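Long-range contacts in acetaldehyde dehydrogenase (Acetylating) (Geobacillus thermoglucosidasius, PDB 5J78), which probably catalyses the NAD-dependent, CoA-acylating interconversion of acetaldehyde and acetyl-CoA: residues E276-V281 against I367-I372; G297-N302 against K344-E349; E303-K308 against A335-P340. One frame throughout, in Å; residues are numbered along the deposited sequence. Where two conformers were deposited one is given.

Interaction 1: residues E276-V281 against I367-I372; sequences EQALLV and ILAFYI. Unlike the reference sequence in segment 367-372: Ile372 (reference Thr).
Ala278 pairs with Ala369, Leu279 with Phe370, Leu280 with Tyr371 and Val281 with Ile372, as strands 276-281 and 367-372 run parallel, their axes 20° apart. Four backbone hydrogen bonds alternate across the seam: Ala369 N to Gln277 O, Leu279 N to Ala369 O, Tyr371 N to Leu279 O (2.7 Å) and Val281 N to Tyr371 O. Weaker CA-H...O contacts fill the gaps between them.

Apolar contacts line both faces of the sheet. On the face of Leu279, Val281 and Phe370, CG2 of Val281 reaches CE2 of the Phe370 ring at 3.7 Å, the ring swung there by a CG anti to the backbone N (chi1 -170°). Leu279 and Leu368 cross at about a right angle, with Leu279 CG 3.7 Å from Leu368 CD2, while the other methyl of Leu368, CD1, lies against the Gln277 carbonyl carbon. On the reverse face Tyr371 and Leu280 run alongside each other, Leu280 CD2 being 3.9 Å from Tyr371 CD1. Ala278 CB and the Leu279 carbonyl oxygen both meet the edge of the Tyr371 ring, whose OH is bonded to Glu352 O.

An inner pair of a seven-stranded parallel sheet, the strands fit the catalytic domain of aldehyde dehydrogenases, 276-281 following closely on the oxidised Cys273. Helix 376-388 packs on Leu280 and Tyr371, helix 286-295 on Val281 and Phe370; strand 244-248 continues the sheet beyond 276-281, and strand 345-349 beyond 367-372.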
loop_
_atom_site.group_PDB
_atom_site.type_symbol
_atom_site.label_atom_id
_atom_site.label_comp_id
_atom_site.label_asym_id
_atom_site.label_seq_id
_atom_site.Cartn_x
_atom_site.Cartn_y
_atom_site.Cartn_z
ATOM N N GLU A 276 -29.713 -22.726 -10.190
ATOM C CA GLU A 276 -29.895 -22.461 -11.616
ATOM C C GLU A 276 -30.105 -20.969 -11.853
ATOM O O GLU A 276 -30.725 -20.312 -11.029
ATOM C CB GLU A 276 -31.075 -23.261 -12.145
ATOM C CG GLU A 276 -30.890 -24.754 -12.055
ATOM C CD GLU A 276 -31.297 -25.379 -10.723
ATOM O OE1 GLU A 276 -31.447 -24.665 -9.705
ATOM O OE2 GLU A 276 -31.448 -26.622 -10.701
ATOM N N GLN A 277 -29.560 -20.430 -12.945
ATOM C CA GLN A 277 -29.776 -19.022 -13.313
ATOM C C GLN A 277 -30.354 -18.841 -14.721
ATOM O O GLN A 277 -31.021 -17.840 -15.006
ATOM C CB GLN A 277 -28.478 -18.240 -13.202
ATOM C CG GLN A 277 -27.889 -18.257 -11.810
ATOM C CD GLN A 277 -28.767 -17.566 -10.781
ATOM O OE1 GLN A 277 -29.620 -16.744 -11.126
ATOM N NE2 GLN A 277 -28.543 -17.878 -9.504
ATOM N N ALA A 278 -30.125 -19.813 -15.592
ATOM C CA ALA A 278 -30.606 -19.733 -16.964
ATOM C C ALA A 278 -30.873 -21.133 -17.459
ATOM O O ALA A 278 -30.096 -22.044 -17.195
ATOM C CB ALA A 278 -29.597 -19.022 -17.864
ATOM N N LEU A 279 -32.004 -21.314 -18.134
ATOM C CA LEU A 279 -32.293 -22.580 -18.783
ATOM C C LEU A 279 -32.024 -22.418 -20.264
ATOM O O LEU A 279 -32.353 -21.390 -20.849
ATOM C CB LEU A 279 -33.735 -23.023 -18.557
ATOM C CG LEU A 279 -34.197 -23.213 -17.120
ATOM C CD1 LEU A 279 -35.641 -23.715 -17.152
ATOM C CD2 LEU A 279 -33.298 -24.179 -16.375
ATOM N N LEU A 280 -31.410 -23.438 -20.851
ATOM C CA LEU A 280 -31.170 -23.507 -22.290
ATOM C C LEU A 280 -32.011 -24.673 -22.794
ATOM O O LEU A 280 -31.818 -25.803 -22.342
ATOM C CB LEU A 280 -29.681 -23.715 -22.595
ATOM C CG LEU A 280 -28.699 -23.012 -21.656
ATOM C CD1 LEU A 280 -27.296 -23.442 -22.019
ATOM C CD2 LEU A 280 -28.823 -21.495 -21.718
ATOM N N VAL A 281 -32.963 -24.410 -23.690
ATOM C CA VAL A 281 -33.961 -25.425 -24.037
ATOM C C VAL A 281 -34.041 -25.695 -25.538
ATOM O O VAL A 281 -34.098 -24.770 -26.360
ATOM C CB VAL A 281 -35.355 -25.010 -23.500
ATOM C CG1 VAL A 281 -36.399 -26.077 -23.785
ATOM C CG2 VAL A 281 -35.268 -24.764 -22.008
ATOM N N ILE A 367 -35.629 -15.935 -9.875
ATOM C CA ILE A 367 -35.733 -15.457 -11.246
ATOM C C ILE A 367 -34.828 -16.309 -12.113
ATOM O O ILE A 367 -33.669 -16.558 -11.772
ATOM C CB ILE A 367 -35.323 -13.983 -11.394
ATOM C CG1 ILE A 367 -36.116 -13.124 -10.422
ATOM C CG2 ILE A 367 -35.520 -13.529 -12.833
ATOM C CD1 ILE A 367 -35.705 -11.645 -10.374
ATOM N N LEU A 368 -35.353 -16.702 -13.260
ATOM C CA LEU A 368 -34.705 -17.634 -14.150
ATOM C C LEU A 368 -34.788 -17.092 -15.570
ATOM O O LEU A 368 -35.874 -16.724 -16.017
ATOM C CB LEU A 368 -35.397 -18.996 -14.026
ATOM C CG LEU A 368 -34.681 -20.258 -14.458
ATOM C CD1 LEU A 368 -33.296 -20.387 -13.813
ATOM C CD2 LEU A 368 -35.545 -21.450 -14.098
ATOM N N ALA A 369 -33.658 -17.003 -16.268
ATOM C CA ALA A 369 -33.674 -16.690 -17.706
ATOM C C ALA A 369 -34.005 -17.943 -18.501
ATOM O O ALA A 369 -33.714 -19.052 -18.063
ATOM C CB ALA A 369 -32.343 -16.117 -18.159
ATOM N N PHE A 370 -34.603 -17.755 -19.679
ATOM C CA PHE A 370 -35.049 -18.861 -20.525
ATOM C C PHE A 370 -34.562 -18.678 -21.960
ATOM O O PHE A 370 -35.029 -17.781 -22.665
ATOM C CB PHE A 370 -36.581 -18.949 -20.500
ATOM C CG PHE A 370 -37.141 -20.192 -21.133
ATOM C CD1 PHE A 370 -37.397 -20.251 -22.495
ATOM C CD2 PHE A 370 -37.438 -21.295 -20.363
ATOM C CE1 PHE A 370 -37.922 -21.392 -23.067
ATOM C CE2 PHE A 370 -37.964 -22.443 -20.937
ATOM C CZ PHE A 370 -38.209 -22.489 -22.284
ATOM N N TYR A 371 -33.634 -19.530 -22.385
ATOM C CA TYR A 371 -33.037 -19.426 -23.718
ATOM C C TYR A 371 -33.452 -20.611 -24.558
ATOM O O TYR A 371 -33.394 -21.763 -24.110
ATOM C CB TYR A 371 -31.506 -19.370 -23.664
ATOM C CG TYR A 371 -30.911 -18.138 -23.023
ATOM C CD1 TYR A 371 -30.740 -18.063 -21.645
ATOM C CD2 TYR A 371 -30.481 -17.071 -23.795
ATOM C CE1 TYR A 371 -30.175 -16.937 -21.053
ATOM C CE2 TYR A 371 -29.915 -15.947 -23.217
ATOM C CZ TYR A 371 -29.766 -15.885 -21.843
ATOM O OH TYR A 371 -29.213 -14.764 -21.259
ATOM N N ILE A 372 -33.849 -20.305 -25.789
ATOM C CA ILE A 372 -34.171 -21.308 -26.804
ATOM C C ILE A 372 -32.935 -21.626 -27.632
ATOM O O ILE A 372 -32.250 -20.713 -28.091
ATOM C CB ILE A 372 -35.269 -20.827 -27.791
ATOM C CG1 ILE A 372 -36.261 -19.860 -27.132
ATOM C CG2 ILE A 372 -35.990 -22.028 -28.414
ATOM C CD1 ILE A 372 -37.115 -20.487 -26.134
#

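Interaction 2: residues G297-N302 against K344-E349; sequences GAYFLN and KLLVAE
Phe300 and Val347 form the tight part of this parallel pair, their side chains leaving the sheet together. Val347 CG1 sits over one face of the Phe300 ring, 3.9 Å from its centroid, in a CH-pi contact. On the same face of the sheet Ala298 CB touches both Leu345 CD2 (3.7 Å) and Val347 CG2 (3.8 Å). Leu345 reaches it with CG held between backbone N and carbonyl carbon (chi1 69°). Without the ring, as with an alanine here, Val347 CG1 would probably lose its aromatic cover and a gap would open beside helix 286-295.

The other face is looser: the nearest side-chain approach is Tyr299 CB to Leu346 CD2, 4.1 Å, and the tyrosine hydroxyl is bonded to Glu305. At the exposed end lies Lys344, beside Gly297, the C-prime residue of the Schellman motif that ends helix 286-295; its positive phi (115°) suits glycine.

Lys344 N to Gly297 O, Tyr299 N to Leu345 O, Val347 N to Tyr299 O and Leu301 N to Val347 O (2.9 Å) are the hydrogen bonds across the seam. This outermost strand of the chain's parallel sheet is thus held by backbone hydrogen bonds and apolar packing, with no ion pair between the two segments.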
loop_
_atom_site.group_PDB
_atom_site.type_symbol
_atom_site.label_atom_id
_atom_site.label_comp_id
_atom_site.label_asym_id
_atom_site.label_seq_id
_atom_site.Cartn_x
_atom_site.Cartn_y
_atom_site.Cartn_z
ATOM N N GLY A 297 -45.757 -23.777 -11.395
ATOM C CA GLY A 297 -45.722 -22.544 -10.620
ATOM C C GLY A 297 -44.891 -21.403 -11.165
ATOM O O GLY A 297 -44.738 -20.377 -10.495
ATOM N N ALA A 298 -44.370 -21.552 -12.377
ATOM C CA ALA A 298 -43.596 -20.472 -12.997
ATOM C C ALA A 298 -44.510 -19.425 -13.620
ATOM O O ALA A 298 -45.497 -19.772 -14.253
ATOM C CB ALA A 298 -42.651 -21.020 -14.067
ATOM N N TYR A 299 -44.142 -18.156 -13.458
ATOM C CA TYR A 299 -44.791 -17.038 -14.119
ATOM C C TYR A 299 -43.894 -16.406 -15.189
ATOM O O TYR A 299 -42.878 -15.780 -14.873
ATOM C CB TYR A 299 -45.180 -15.978 -13.080
ATOM C CG TYR A 299 -46.012 -14.846 -13.631
ATOM C CD1 TYR A 299 -45.412 -13.710 -14.162
ATOM C CD2 TYR A 299 -47.401 -14.903 -13.610
ATOM C CE1 TYR A 299 -46.176 -12.652 -14.676
ATOM C CE2 TYR A 299 -48.182 -13.847 -14.123
ATOM C CZ TYR A 299 -47.561 -12.726 -14.652
ATOM O OH TYR A 299 -48.313 -11.677 -15.162
ATOM N N PHE A 300 -44.269 -16.566 -16.452
ATOM C CA PHE A 300 -43.519 -15.975 -17.560
ATOM C C PHE A 300 -43.857 -14.504 -17.759
ATOM O O PHE A 300 -45.002 -14.154 -18.071
ATOM C CB PHE A 300 -43.787 -16.732 -18.858
ATOM C CG PHE A 300 -43.044 -18.017 -18.965
ATOM C CD1 PHE A 300 -43.454 -19.128 -18.256
ATOM C CD2 PHE A 300 -41.927 -18.119 -19.783
ATOM C CE1 PHE A 300 -42.766 -20.316 -18.350
ATOM C CE2 PHE A 300 -41.236 -19.305 -19.893
ATOM C CZ PHE A 300 -41.650 -20.406 -19.179
ATOM N N LEU A 301 -42.848 -13.656 -17.591
ATOM C CA LEU A 301 -43.002 -12.213 -17.731
ATOM C C LEU A 301 -43.200 -11.815 -19.188
ATOM O O LEU A 301 -42.558 -12.377 -20.064
ATOM C CB LEU A 301 -41.770 -11.483 -17.186
ATOM C CG LEU A 301 -41.335 -11.753 -15.751
ATOM C CD1 LEU A 301 -39.976 -11.109 -15.491
ATOM C CD2 LEU A 301 -42.371 -11.233 -14.761
ATOM N N ASN A 302 -44.073 -10.842 -19.450
ATOM C CA ASN A 302 -44.187 -10.296 -20.801
ATOM C C ASN A 302 -43.165 -9.177 -20.921
ATOM O O ASN A 302 -42.454 -8.883 -19.955
ATOM C CB ASN A 302 -45.615 -9.817 -21.108
ATOM C CG ASN A 302 -46.127 -8.784 -20.126
ATOM O OD1 ASN A 302 -45.388 -7.913 -19.658
ATOM N ND2 ASN A 302 -47.417 -8.877 -19.806
ATOM N N LYS A 344 -44.313 -19.524 -8.000
ATOM C CA LYS A 344 -43.108 -20.010 -7.293
ATOM C C LYS A 344 -41.809 -19.415 -7.824
ATOM O O LYS A 344 -40.801 -19.357 -7.109
ATOM C CB LYS A 344 -43.018 -21.528 -7.367
ATOM C CG LYS A 344 -43.896 -22.242 -6.341
ATOM C CD LYS A 344 -43.880 -23.738 -6.594
ATOM C CE LYS A 344 -43.856 -24.562 -5.311
ATOM N NZ LYS A 344 -42.978 -25.773 -5.463
ATOM N N LEU A 345 -41.825 -18.997 -9.080
ATOM C CA LEU A 345 -40.657 -18.375 -9.679
ATOM C C LEU A 345 -41.077 -17.593 -10.896
ATOM O O LEU A 345 -42.059 -17.931 -11.557
ATOM C CB LEU A 345 -39.594 -19.420 -10.050
ATOM C CG LEU A 345 -39.883 -20.400 -11.191
ATOM C CD1 LEU A 345 -38.623 -21.157 -11.594
ATOM C CD2 LEU A 345 -40.963 -21.378 -10.791
ATOM N N LEU A 346 -40.333 -16.525 -11.146
ATOM C CA LEU A 346 -40.431 -15.725 -12.346
ATOM C C LEU A 346 -39.474 -16.207 -13.407
ATOM O O LEU A 346 -38.307 -16.464 -13.114
ATOM C CB LEU A 346 -40.108 -14.264 -12.022
ATOM C CG LEU A 346 -40.870 -13.647 -10.859
ATOM C CD1 LEU A 346 -40.505 -12.159 -10.723
ATOM C CD2 LEU A 346 -42.385 -13.819 -11.075
ATOM N N VAL A 347 -39.961 -16.287 -14.640
ATOM C CA VAL A 347 -39.167 -16.697 -15.788
ATOM C C VAL A 347 -39.240 -15.621 -16.873
ATOM O O VAL A 347 -40.273 -14.969 -17.052
ATOM C CB VAL A 347 -39.644 -18.033 -16.365
ATOM C CG1 VAL A 347 -38.791 -18.425 -17.571
ATOM C CG2 VAL A 347 -39.633 -19.115 -15.301
ATOM N N ALA A 348 -38.136 -15.438 -17.587
ATOM C CA ALA A 348 -38.032 -14.408 -18.620
ATOM C C ALA A 348 -37.271 -14.931 -19.817
ATOM O O ALA A 348 -36.074 -15.254 -19.725
ATOM C CB ALA A 348 -37.345 -13.157 -18.081
ATOM N N GLU A 349 -37.964 -14.988 -20.946
ATOM C CA GLU A 349 -37.373 -15.435 -22.194
ATOM C C GLU A 349 -36.339 -14.412 -22.609
ATOM O O GLU A 349 -36.571 -13.212 -22.508
ATOM C CB GLU A 349 -38.448 -15.624 -23.260
ATOM C CG GLU A 349 -37.957 -16.281 -24.532
ATOM C CD GLU A 349 -39.098 -16.777 -25.403
ATOM O OE1 GLU A 349 -40.170 -17.121 -24.854
ATOM O OE2 GLU A 349 -38.921 -16.826 -26.638
#

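Interaction 3: residues E303-K308 against A335-P340; sequences EEEKQK and AGIEIP
Lys308 and Ala335 bring the two backbones closest, their CA atoms 5.4 Å apart, where the first turns of helix 303-313 pass the end of helix 328-335. Segment 303-308 is helical, with Gln307 N bonded to Glu303 O and Lys308 N to Glu304 O. Segment 335-340 is irregular: at Gly336 the chain takes a positive phi (68°) in a Schellman motif, then runs on extended past the other helix. From Lys308 to Glu305, one helical turn back, the separation widens, and Glu305 and Ile337 have CA atoms 6.7 Å apart. No direct hydrogen bond joins the segments.

The aliphatic part of Lys308 carries most of the side-chain contact. Its CB lies 3.6 Å from Ala335 O, and its CD lies 3.6 Å from Ile337 CG2; the lysine chain and the isoleucine run antiparallel alongside each other. The straight run of Lys308 through chi2 and chi3 (179° and -177°) lays CB and CD along Ile337 CG2. Ala335 CB is turned to the helix backbone, 3.7 Å from Lys308 O. The Glu305 carboxylate lies one turn earlier in the helix, where water 1 donates to its OE2 (2.9 Å); a link from this water on to Glu338 O is doubtful, being implausibly short. The same OE2 is bonded to Tyr299 OH, while OE1 accepts from Asn302 N; together these partners limit the turning of the carboxylate.

Ile337, the residue after C-prime, packs back on Ala332 of its own helix, the apolar contact characteristic of a Schellman motif, and in addition meets Val309 and Lys308 of helix 303-313. The turn begins the connection from helix 328-335 to strand 345-349 at the surface of an alpha/beta domain.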
loop_
_atom_site.group_PDB
_atom_site.type_symbol
_atom_site.label_atom_id
_atom_site.label_comp_id
_atom_site.label_asym_id
_atom_site.label_seq_id
_atom_site.Cartn_x
_atom_site.Cartn_y
_atom_site.Cartn_z
ATOM N N GLU A 303 -43.114 -8.548 -22.092
ATOM C CA GLU A 303 -42.060 -7.588 -22.405
ATOM C C GLU A 303 -42.076 -6.389 -21.447
ATOM O O GLU A 303 -41.026 -5.933 -21.006
ATOM C CB GLU A 303 -42.185 -7.105 -23.858
ATOM C CG GLU A 303 -42.536 -8.189 -24.903
ATOM C CD GLU A 303 -41.502 -9.294 -25.038
ATOM O OE1 GLU A 303 -40.388 -9.163 -24.485
ATOM O OE2 GLU A 303 -41.811 -10.301 -25.712
ATOM N N GLU A 304 -43.265 -5.886 -21.122
ATOM C CA GLU A 304 -43.403 -4.764 -20.188
ATOM C C GLU A 304 -43.000 -5.186 -18.769
ATOM O O GLU A 304 -42.336 -4.434 -18.055
ATOM C CB GLU A 304 -44.841 -4.227 -20.188
ATOM C CG GLU A 304 -45.097 -3.089 -19.185
ATOM C CD GLU A 304 -46.583 -2.870 -18.910
ATOM O OE1 GLU A 304 -47.413 -3.477 -19.621
ATOM O OE2 GLU A 304 -46.926 -2.103 -17.979
ATOM N N GLU A 305 -43.415 -6.385 -18.361
ATOM C CA GLU A 305 -43.034 -6.928 -17.059
ATOM C C GLU A 305 -41.521 -7.180 -16.976
ATOM O O GLU A 305 -40.896 -6.880 -15.959
ATOM C CB GLU A 305 -43.788 -8.227 -16.774
ATOM C CG GLU A 305 -45.267 -8.040 -16.483
ATOM C CD GLU A 305 -46.039 -9.357 -16.457
ATOM O OE1 GLU A 305 -45.698 -10.266 -17.245
ATOM O OE2 GLU A 305 -46.986 -9.489 -15.646
ATOM N N LYS A 306 -40.941 -7.734 -18.039
ATOM C CA LYS A 306 -39.494 -7.986 -18.072
ATOM C C LYS A 306 -38.721 -6.715 -17.743
ATOM O O LYS A 306 -37.821 -6.696 -16.888
ATOM C CB LYS A 306 -39.054 -8.502 -19.448
ATOM C CG LYS A 306 -38.981 -10.008 -19.586
ATOM C CD LYS A 306 -38.641 -10.424 -21.033
ATOM C CE LYS A 306 -39.802 -11.185 -21.686
ATOM N NZ LYS A 306 -39.523 -11.635 -23.083
ATOM N N GLN A 307 -39.090 -5.640 -18.423
ATOM C CA GLN A 307 -38.353 -4.399 -18.302
ATOM C C GLN A 307 -38.514 -3.815 -16.910
ATOM O O GLN A 307 -37.560 -3.275 -16.355
ATOM C CB GLN A 307 -38.799 -3.413 -19.386
ATOM C CG GLN A 307 -38.468 -3.885 -20.824
ATOM C CD GLN A 307 -37.116 -4.635 -20.950
ATOM O OE1 GLN A 307 -36.086 -4.185 -20.440
ATOM N NE2 GLN A 307 -37.131 -5.782 -21.635
ATOM N N LYS A 308 -39.692 -3.959 -16.315
ATOM C CA LYS A 308 -39.869 -3.496 -14.943
ATOM C C LYS A 308 -39.009 -4.307 -13.975
ATOM O O LYS A 308 -38.348 -3.740 -13.101
ATOM C CB LYS A 308 -41.340 -3.568 -14.531
ATOM C CG LYS A 308 -42.180 -2.436 -15.127
ATOM C CD LYS A 308 -43.651 -2.529 -14.723
ATOM C CE LYS A 308 -44.481 -1.444 -15.387
ATOM N NZ LYS A 308 -44.294 -0.114 -14.736
ATOM N N ALA A 335 -40.885 -4.401 -8.217
ATOM C CA ALA A 335 -40.823 -3.996 -9.611
ATOM C C ALA A 335 -42.137 -3.336 -10.021
ATOM O O ALA A 335 -42.250 -2.846 -11.138
ATOM C CB ALA A 335 -40.516 -5.190 -10.516
ATOM N N GLY A 336 -43.122 -3.324 -9.120
ATOM C CA GLY A 336 -44.413 -2.715 -9.410
ATOM C C GLY A 336 -45.242 -3.436 -10.453
ATOM O O GLY A 336 -45.898 -2.810 -11.296
ATOM N N ILE A 337 -45.226 -4.762 -10.390
ATOM C CA ILE A 337 -46.080 -5.579 -11.237
ATOM C C ILE A 337 -46.870 -6.429 -10.268
ATOM O O ILE A 337 -46.503 -6.516 -9.101
ATOM C CB ILE A 337 -45.268 -6.445 -12.243
ATOM C CG1 ILE A 337 -44.617 -7.650 -11.547
ATOM C CG2 ILE A 337 -44.193 -5.590 -12.952
ATOM C CD1 ILE A 337 -43.862 -8.579 -12.499
ATOM N N GLU A 338 -47.951 -7.057 -10.720
ATOM C CA GLU A 338 -48.678 -7.958 -9.828
ATOM C C GLU A 338 -48.787 -9.349 -10.430
ATOM O O GLU A 338 -48.933 -9.517 -11.648
ATOM C CB GLU A 338 -50.062 -7.391 -9.477
ATOM C CG GLU A 338 -51.070 -7.350 -10.586
ATOM C CD GLU A 338 -52.491 -7.218 -10.048
ATOM O OE1 GLU A 338 -52.831 -6.119 -9.553
ATOM O OE2 GLU A 338 -53.256 -8.212 -10.103
ATOM N N ILE A 339 -48.711 -10.338 -9.544
ATOM C CA ILE A 339 -48.626 -11.743 -9.925
ATOM C C ILE A 339 -49.474 -12.553 -8.973
ATOM O O ILE A 339 -49.710 -12.129 -7.844
ATOM C CB ILE A 339 -47.158 -12.308 -9.882
ATOM C CG1 ILE A 339 -46.586 -12.235 -8.467
ATOM C CG2 ILE A 339 -46.265 -11.561 -10.842
ATOM C CD1 ILE A 339 -45.317 -13.051 -8.286
ATOM N N PRO A 340 -49.917 -13.733 -9.413
ATOM C CA PRO A 340 -50.688 -14.604 -8.521
ATOM C C PRO A 340 -49.913 -15.009 -7.274
ATOM O O PRO A 340 -48.682 -15.105 -7.281
ATOM C CB PRO A 340 -50.995 -15.828 -9.395
ATOM C CG PRO A 340 -50.903 -15.344 -10.798
ATOM C CD PRO A 340 -49.872 -14.239 -10.795
HETATM O O HOH W 1 -48.619 -8.173 -13.665
#

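Interactions 1 and 2 belong to one parallel sheet, with centres about 10 Å apart: strand 345-349 lies between 298-300 and 367-373, and 276-282 follows on the far side of 367-373. Backbone pairing of Leu346 and Ala348 with Leu368 and Phe370 joins the two contacts directly. Interaction 3 lies at the surface beside this edge, its centre about 10 Å from that of interaction 2 and 18 Å from that of interaction 1, and meets interaction 2 through Tyr299 and Glu305. Along the chain, the contacts enclose one another like brackets, 3 within 2 within 1. The excursion from 276-281 to 367-372 thus builds one edge of the sheet, strands 298-300 and 345-349, with the helices between them.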